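Local atomic coordinates of ABC transporter ATP-binding protein (Leptospira interrogans serovar Copenhageni, PDB entry 4HZI), a protein that probably binds and hydrolyses ATP as the ATPase subunit of an orphan ABC transporter involved in manganese utilization and tolerance. Residues I40-K43 / T48-D51; N78-M83 / E96-I101. All coordinates share one frame; numbering follows the deposited sequence.

Overall arrangement
Interactions 1 and 2 are brought together by helix 73-80, which follows the probable Walker A loop and lies beside the antiparallel sheet containing strand 36-42. Interaction 1 (40-43 with 48-51) is partly buried. Main-chain hydrogen bonds and a beta bulge hold its two segments, with Leu50 inward and Lys43 and Thr48 exposed. Interaction 2 (78-83 with 96-101) is smaller but buried, and rests on one tyrosine, whose hydroxyl and ring edge meet the end of the helix. Their centres are about 15 Å apart, yet they meet through Leu79, whose CD1 packs 3.6 Å from Ile40 CG2 and 4.2 Å from Leu50 CD1.

Interaction 1. Residues I40-K43 / T48-D51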
loop_
_atom_site.group_PDB
_atom_site.type_symbol
_atom_site.label_atom_id
_atom_site.label_comp_id
_atom_site.label_asym_id
_atom_site.label_seq_id
_atom_site.Cartn_x
_atom_site.Cartn_y
_atom_site.Cartn_z
ATOM N N ILE A 40 -0.837 2.555 -28.770
ATOM C CA ILE A 40 0.459 2.084 -28.251
ATOM C C ILE A 40 0.373 0.651 -27.767
ATOM O O ILE A 40 -0.394 0.270 -26.864
ATOM C CB ILE A 40 1.048 3.041 -27.166
ATOM C CG1 ILE A 40 1.555 4.315 -27.819
ATOM C CG2 ILE A 40 2.163 2.363 -26.360
ATOM C CD1 ILE A 40 2.880 4.231 -28.587
ATOM N N SER A 41 1.202 -0.187 -28.395
ATOM C CA SER A 41 1.302 -1.549 -28.016
ATOM C C SER A 41 2.734 -1.917 -27.643
ATOM O O SER A 41 3.688 -1.335 -28.130
ATOM C CB SER A 41 0.798 -2.423 -29.182
ATOM O OG SER A 41 -0.617 -2.473 -29.161
ATOM N N TYR A 42 2.865 -2.863 -26.733
ATOM C CA TYR A 42 4.168 -3.336 -26.283
ATOM C C TYR A 42 4.104 -4.869 -26.115
ATOM O O TYR A 42 3.419 -5.400 -25.233
ATOM C CB TYR A 42 4.580 -2.678 -24.977
ATOM C CG TYR A 42 5.969 -3.053 -24.467
ATOM C CD1 TYR A 42 7.097 -2.853 -25.266
ATOM C CD2 TYR A 42 6.139 -3.644 -23.233
ATOM C CE1 TYR A 42 8.369 -3.231 -24.842
ATOM C CE2 TYR A 42 7.407 -4.020 -22.800
ATOM C CZ TYR A 42 8.518 -3.783 -23.614
ATOM O OH TYR A 42 9.772 -4.124 -23.182
ATOM N N LYS A 43 4.788 -5.570 -27.020
ATOM C CA LYS A 43 4.836 -7.037 -27.025
ATOM C C LYS A 43 6.294 -7.515 -27.252
ATOM O O LYS A 43 6.671 -7.919 -28.352
ATOM C CB LYS A 43 3.946 -7.521 -28.147
ATOM C CG LYS A 43 3.696 -9.020 -28.128
ATOM C CD LYS A 43 2.934 -9.474 -29.355
ATOM C CE LYS A 43 2.880 -10.992 -29.422
ATOM N NZ LYS A 43 2.762 -11.442 -30.832
ATOM N N THR A 48 1.535 -9.922 -25.056
ATOM C CA THR A 48 1.146 -8.528 -25.189
ATOM C C THR A 48 0.952 -7.923 -23.781
ATOM O O THR A 48 0.100 -8.318 -23.022
ATOM C CB THR A 48 -0.120 -8.404 -26.050
ATOM O OG1 THR A 48 0.153 -8.911 -27.362
ATOM C CG2 THR A 48 -0.553 -6.930 -26.205
ATOM N N ILE A 49 1.813 -7.006 -23.424
ATOM C CA ILE A 49 1.764 -6.353 -22.128
ATOM C C ILE A 49 0.922 -5.053 -22.149
ATOM O O ILE A 49 0.203 -4.776 -21.184
ATOM C CB ILE A 49 3.180 -6.051 -21.669
ATOM C CG1 ILE A 49 3.947 -7.381 -21.521
ATOM C CG2 ILE A 49 3.154 -5.322 -20.353
ATOM C CD1 ILE A 49 5.399 -7.174 -21.220
ATOM N N LEU A 50 1.075 -4.274 -23.211
ATOM C CA LEU A 50 0.192 -3.145 -23.502
ATOM C C LEU A 50 -0.444 -3.400 -24.822
ATOM O O LEU A 50 0.230 -3.760 -25.774
ATOM C CB LEU A 50 0.966 -1.845 -23.526
ATOM C CG LEU A 50 1.681 -1.580 -22.200
ATOM C CD1 LEU A 50 2.560 -0.365 -22.327
ATOM C CD2 LEU A 50 0.716 -1.376 -21.032
ATOM N N ASP A 51 -1.746 -3.213 -24.882
ATOM C CA ASP A 51 -2.487 -3.440 -26.121
ATOM C C ASP A 51 -3.303 -2.255 -26.617
ATOM O O ASP A 51 -4.379 -1.991 -26.069
ATOM C CB ASP A 51 -3.393 -4.601 -25.856
ATOM C CG ASP A 51 -4.121 -5.097 -27.104
ATOM O OD1 ASP A 51 -4.000 -4.527 -28.189
ATOM O OD2 ASP A 51 -4.829 -6.085 -26.941
HETATM O O HOH W 1 -1.433 -4.609 -30.169
#
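Ile40 meets the second segment through its backbone, O lying 3.9 Å from Asp51 C, while its apolar side chain is buried against Leu79 and Ala86. Ser41 has a small polar side chain suited to a partly exposed position: OG bonds to Ser52 N, and a water beside it donates to Asp51 OD1 at 3.2 Å. The pairing centres on Tyr42. Its N donates to Leu50 O (2.9 Å), and its O accepts two amides, Ile49 N nearly in line with the carbonyl at 2.9 Å and Leu50 N on an in-plane lone pair at 3.3 Å. Two residues face one, a classic beta bulge. With CG anti to the backbone N (chi1 -177°), the Tyr42 ring runs alongside Ile49, CE2 4.1 Å from Ile49 CD1, while the CB atoms of Tyr42 and Leu50 pack together. Tyr42 lies ahead of the probable Walker A loop, about where many ABC ATPases carry the adenine-stacking A-loop aromatic; a similar role would fit but is inferred. Lys43, extended and exposed, lays CD 3.5 Å from Thr48 OG1. Tyr42, Ile49 and Leu50 rest on Thr75 of helix 73-80, and Asp51 pairs through its backbone with Gly250 just before strand 251-255.

Interaction 2. Residues N78-M83 / E96-I101; sequences NLIYGM and ETYGEI
Tyr98 and Ile80 are joined by the one hydrogen bond between the segments: Tyr98 OH donates to Ile80 O over 2.8 Å. The hydroxyl lies in the carbonyl plane and meets a lone pair of Ile80 O, with a C=O...O angle of 133°. A tyrosine suits this place because its long, flat side chain carries a donor from the 3-10 turn 98-100 to a main-chain acceptor in the last turn of helix 73-80.

A few looser contacts flank that bond. The ring turns its edge to the helix end, where CE2 lies 3.3 Å from Ile80 O and 3.7 Å from Leu79 O, both near the ring plane. With chi1 at -65°, the CG2 branch of Ile80 points away from its own amide N, and this methyl lies 3.9 Å from Tyr98 OH.

The helix closes in a Schellman motif. Met83 N reaches back to Asn78 O at 2.8 Å, and Gly82 N to Leu79 O at 3.1 Å. Gly82 is the C-prime residue, and its positive phi of 74° favours glycine. The motif takes up the carbonyls of Asn78 and Leu79; the next, Ile80 O, is met by the tyrosine hydroxyl.

Polar bonds also brace the 3-10 turn that presents Tyr98. Glu100 OE2 accepts both Thr97 N, from above the carboxylate plane, and Thr97 OG1, through its anti lone pair, each at 2.8 Å. Apolar neighbours enclose the Tyr98 side chain: Leu35, Trp85, Ile91 of strand 90-93, Leu106 of helix 103-108 and Ile110 of strand 110-113.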
loop_
_atom_site.group_PDB
_atom_site.type_symbol
_atom_site.label_atom_id
_atom_site.label_comp_id
_atom_site.label_asym_id
_atom_site.label_seq_id
_atom_site.Cartn_x
_atom_site.Cartn_y
_atom_site.Cartn_z
ATOM N N ASN A 78 7.257 3.516 -17.900
ATOM C CA ASN A 78 8.559 3.285 -18.544
ATOM C C ASN A 78 8.606 3.661 -20.023
ATOM O O ASN A 78 9.592 4.239 -20.507
ATOM C CB ASN A 78 9.021 1.839 -18.352
ATOM C CG ASN A 78 9.334 1.516 -16.915
ATOM O OD1 ASN A 78 9.550 2.396 -16.099
ATOM N ND2 ASN A 78 9.363 0.247 -16.600
ATOM N N LEU A 79 7.522 3.401 -20.736
ATOM C CA LEU A 79 7.397 3.741 -22.115
ATOM C C LEU A 79 7.264 5.245 -22.260
ATOM O O LEU A 79 7.943 5.870 -23.067
ATOM C CB LEU A 79 6.216 2.969 -22.690
ATOM C CG LEU A 79 6.102 2.924 -24.203
ATOM C CD1 LEU A 79 5.293 1.733 -24.670
ATOM C CD2 LEU A 79 5.483 4.217 -24.733
ATOM N N ILE A 80 6.402 5.867 -21.434
ATOM C CA ILE A 80 6.311 7.342 -21.474
ATOM C C ILE A 80 7.656 8.050 -21.143
ATOM O O ILE A 80 7.968 9.088 -21.720
ATOM C CB ILE A 80 5.145 7.823 -20.569
ATOM C CG1 ILE A 80 3.815 7.323 -21.130
ATOM C CG2 ILE A 80 5.114 9.341 -20.440
ATOM C CD1 ILE A 80 2.617 7.422 -20.224
ATOM N N TYR A 81 8.496 7.436 -20.311
ATOM C CA TYR A 81 9.766 8.020 -19.915
ATOM C C TYR A 81 10.910 7.621 -20.849
ATOM O O TYR A 81 12.078 7.931 -20.579
ATOM C CB TYR A 81 10.070 7.645 -18.460
ATOM C CG TYR A 81 11.061 8.547 -17.746
ATOM C CD1 TYR A 81 10.903 9.931 -17.729
ATOM C CD2 TYR A 81 12.167 8.012 -17.085
ATOM C CE1 TYR A 81 11.827 10.763 -17.071
ATOM C CE2 TYR A 81 13.059 8.829 -16.402
ATOM C CZ TYR A 81 12.891 10.202 -16.404
ATOM O OH TYR A 81 13.812 11.006 -15.746
ATOM N N GLY A 82 10.589 6.949 -21.945
ATOM C CA GLY A 82 11.580 6.574 -22.978
ATOM C C GLY A 82 12.523 5.434 -22.596
ATOM O O GLY A 82 13.647 5.333 -23.151
ATOM N N MET A 83 12.102 4.589 -21.658
ATOM C CA MET A 83 12.953 3.487 -21.151
ATOM C C MET A 83 12.767 2.207 -21.961
ATOM O O MET A 83 13.667 1.352 -21.994
ATOM C CB MET A 83 12.706 3.171 -19.671
ATOM C CG MET A 83 13.086 4.237 -18.648
ATOM S SD MET A 83 14.825 4.273 -18.124
ATOM C CE MET A 83 15.065 2.577 -17.595
ATOM N N GLU A 96 5.939 16.387 -31.497
ATOM C CA GLU A 96 7.076 15.542 -31.881
ATOM C C GLU A 96 6.876 14.110 -31.416
ATOM O O GLU A 96 6.673 13.870 -30.237
ATOM C CB GLU A 96 8.360 16.065 -31.253
ATOM C CG GLU A 96 8.859 17.385 -31.781
ATOM C CD GLU A 96 10.133 17.804 -31.084
ATOM O OE1 GLU A 96 10.084 18.102 -29.869
ATOM O OE2 GLU A 96 11.194 17.818 -31.747
ATOM N N THR A 97 6.988 13.161 -32.328
ATOM C CA THR A 97 7.041 11.762 -31.956
ATOM C C THR A 97 8.324 11.502 -31.180
ATOM O O THR A 97 9.314 12.240 -31.295
ATOM C CB THR A 97 6.999 10.798 -33.168
ATOM O OG1 THR A 97 8.208 10.941 -33.916
ATOM C CG2 THR A 97 5.801 11.086 -34.051
ATOM N N TYR A 98 8.296 10.445 -30.400
ATOM C CA TYR A 98 9.425 10.061 -29.598
ATOM C C TYR A 98 10.634 9.701 -30.473
ATOM O O TYR A 98 11.766 9.944 -30.084
ATOM C CB TYR A 98 9.048 8.936 -28.668
ATOM C CG TYR A 98 8.446 9.372 -27.350
ATOM C CD1 TYR A 98 7.679 10.546 -27.240
ATOM C CD2 TYR A 98 8.625 8.617 -26.229
ATOM C CE1 TYR A 98 7.132 10.925 -26.038
ATOM C CE2 TYR A 98 8.065 8.974 -25.028
ATOM C CZ TYR A 98 7.324 10.161 -24.946
ATOM O OH TYR A 98 6.773 10.538 -23.766
ATOM N N GLY A 99 10.369 9.237 -31.675
ATOM C CA GLY A 99 11.433 9.006 -32.643
ATOM C C GLY A 99 12.179 10.283 -33.014
ATOM O O GLY A 99 13.312 10.218 -33.474
ATOM N N GLU A 100 11.575 11.451 -32.790
ATOM C CA GLU A 100 12.209 12.696 -33.218
ATOM C C GLU A 100 12.953 13.364 -32.107
ATOM O O GLU A 100 13.616 14.360 -32.357
ATOM C CB GLU A 100 11.185 13.664 -33.799
ATOM C CG GLU A 100 10.331 13.072 -34.904
ATOM C CD GLU A 100 9.127 13.948 -35.180
ATOM O OE1 GLU A 100 9.322 15.116 -35.586
ATOM O OE2 GLU A 100 8.003 13.479 -34.970
ATOM N N ILE A 101 12.888 12.803 -30.904
ATOM C CA ILE A 101 13.489 13.406 -29.735
ATOM C C ILE A 101 14.565 12.514 -29.153
ATOM O O ILE A 101 14.290 11.367 -28.766
ATOM C CB ILE A 101 12.426 13.627 -28.624
ATOM C CG1 ILE A 101 11.188 14.310 -29.205
ATOM C CG2 ILE A 101 13.009 14.435 -27.466
ATOM C CD1 ILE A 101 10.030 14.427 -28.221
#